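Biotin transporter BioY (Lactococcus lactis subsp. cremoris, PDB 4DVE) binds biotin within the membrane as the substrate-specific S component of an energy-coupling factor (ECF) transporter, whose other components probably supply the energy for uptake. Local coordinates at residues A[181-184]-A[185-189]. Sequence-based numbering, arbitrary orientation.
Sequences VVIV and RRLRK
V182 CG1 lies over one face of the R186 guanidinium, 3.9 Å from R186 CZ and above the centre of the plane, one of four i to i+4 pairs in the last turns of helix 170-189. This is the last helix of the BioY S component, and here its apolar, predicted membrane-spanning part gives way to an arginine-rich end. With V182 CG1 anti to the backbone N (chi1 175°) and the R186 chain extended from CG to NE, the two side chains lie side by side, pointing the same way, and the methyl ends over the flat group. V184 pairs with R188: V184 CG2 approaches R188 NH2 at 3.7 Å, over a face of that guanidinium but off its centre, toward NH2. The polar ends of R185 and R188 turn to a shared partner, E131 of helix 128-155, through salt bridges from R185 NH1 and R188 NH2. R188 NH2 also donates to the carbonyl of G60, and R185 to those of I122 and S125, so both guanidiniums tie the helix end to its neighbours. I183 and L187 form the apolar pair, I183 CG2 meeting L187 CD1 at 4.1 Å; I183 packs on M57 and L187 on L61 of helix 52-80. Along the backbone of the same pair, L187 N donates to I183 O at 2.9 Å, nearly straight at 171°.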
loop_
_atom_site.group_PDB
_atom_site.type_symbol
_atom_site.label_atom_id
_atom_site.label_comp_id
_atom_site.label_asym_id
_atom_site.label_seq_id
_atom_site.Cartn_x
_atom_site.Cartn_y
_atom_site.Cartn_z
ATOM N N VAL A 181 -10.727 -0.277 -4.578
ATOM C CA VAL A 181 -12.012 0.304 -4.190
ATOM C C VAL A 181 -13.136 -0.736 -4.313
ATOM O O VAL A 181 -13.925 -0.920 -3.366
ATOM C CB VAL A 181 -12.318 1.605 -4.941
ATOM C CG1 VAL A 181 -13.708 2.168 -4.550
ATOM C CG2 VAL A 181 -11.215 2.619 -4.652
ATOM N N VAL A 182 -13.176 -1.451 -5.444
ATOM C CA VAL A 182 -14.191 -2.497 -5.652
ATOM C C VAL A 182 -14.134 -3.566 -4.544
ATOM O O VAL A 182 -15.152 -3.875 -3.906
ATOM C CB VAL A 182 -14.033 -3.200 -7.028
ATOM C CG1 VAL A 182 -15.024 -4.351 -7.151
ATOM C CG2 VAL A 182 -14.233 -2.207 -8.179
ATOM N N ILE A 183 -12.945 -4.120 -4.313
ATOM C CA ILE A 183 -12.760 -5.165 -3.303
ATOM C C ILE A 183 -13.090 -4.683 -1.877
ATOM O O ILE A 183 -13.890 -5.334 -1.164
ATOM C CB ILE A 183 -11.356 -5.766 -3.364
ATOM C CG1 ILE A 183 -11.182 -6.583 -4.651
ATOM C CG2 ILE A 183 -11.067 -6.670 -2.172
ATOM C CD1 ILE A 183 -9.711 -6.871 -4.956
ATOM N N VAL A 184 -12.532 -3.540 -1.471
ATOM C CA VAL A 184 -12.760 -3.086 -0.107
ATOM C C VAL A 184 -14.211 -2.666 0.150
ATOM O O VAL A 184 -14.731 -2.971 1.232
ATOM C CB VAL A 184 -11.759 -2.035 0.439
ATOM C CG1 VAL A 184 -10.326 -2.365 0.040
ATOM C CG2 VAL A 184 -12.163 -0.644 0.052
ATOM N N ARG A 185 -14.866 -2.006 -0.810
ATOM C CA ARG A 185 -16.272 -1.589 -0.615
ATOM C C ARG A 185 -17.170 -2.828 -0.462
ATOM O O ARG A 185 -18.067 -2.840 0.382
ATOM C CB ARG A 185 -16.843 -0.705 -1.743
ATOM C CG ARG A 185 -16.013 0.452 -2.252
ATOM C CD ARG A 185 -16.284 1.842 -1.720
ATOM N NE ARG A 185 -17.662 2.220 -1.738
ATOM C CZ ARG A 185 -18.141 3.300 -1.134
ATOM N NH1 ARG A 185 -17.346 4.161 -0.494
ATOM N NH2 ARG A 185 -19.438 3.522 -1.176
ATOM N N ARG A 186 -16.933 -3.861 -1.275
ATOM C CA ARG A 186 -17.603 -5.156 -1.089
ATOM C C ARG A 186 -17.361 -5.779 0.287
ATOM O O ARG A 186 -18.312 -6.199 0.959
ATOM C CB ARG A 186 -17.198 -6.181 -2.153
ATOM C CG ARG A 186 -18.174 -6.296 -3.297
ATOM C CD ARG A 186 -17.566 -7.060 -4.463
ATOM N NE ARG A 186 -18.196 -6.695 -5.734
ATOM C CZ ARG A 186 -17.787 -7.108 -6.932
ATOM N NH1 ARG A 186 -16.727 -7.909 -7.053
ATOM N NH2 ARG A 186 -18.446 -6.708 -8.020
ATOM N N LEU A 187 -16.103 -5.887 0.688
ATOM C CA LEU A 187 -15.784 -6.422 2.010
ATOM C C LEU A 187 -16.455 -5.645 3.145
ATOM O O LEU A 187 -16.853 -6.246 4.135
ATOM C CB LEU A 187 -14.291 -6.508 2.257
ATOM C CG LEU A 187 -13.569 -7.598 1.470
ATOM C CD1 LEU A 187 -12.073 -7.460 1.743
ATOM C CD2 LEU A 187 -14.066 -9.019 1.779
ATOM N N ARG A 188 -16.591 -4.328 2.983
ATOM C CA ARG A 188 -17.196 -3.495 3.996
ATOM C C ARG A 188 -18.724 -3.509 4.031
ATOM O O ARG A 188 -19.287 -3.191 5.061
ATOM C CB ARG A 188 -16.841 -2.048 3.785
ATOM C CG ARG A 188 -15.488 -1.583 4.307
ATOM C CD ARG A 188 -15.663 -0.090 4.563
ATOM N NE ARG A 188 -14.546 0.568 4.056
ATOM C CZ ARG A 188 -14.476 1.318 2.960
ATOM N NH1 ARG A 188 -15.516 1.706 2.211
ATOM N NH2 ARG A 188 -13.286 1.716 2.668
ATOM N N LYS A 189 -19.371 -3.781 2.897
ATOM C CA LYS A 189 -20.794 -3.503 2.733
ATOM C C LYS A 189 -21.589 -4.293 3.773
ATOM O O LYS A 189 -22.596 -3.817 4.289
ATOM C CB LYS A 189 -21.255 -3.750 1.281
ATOM C CG LYS A 189 -22.266 -4.854 1.053
ATOM C CD LYS A 189 -22.662 -4.948 -0.415
ATOM C CE LYS A 189 -23.461 -3.730 -0.869
ATOM N NZ LYS A 189 -24.323 -4.017 -2.054
#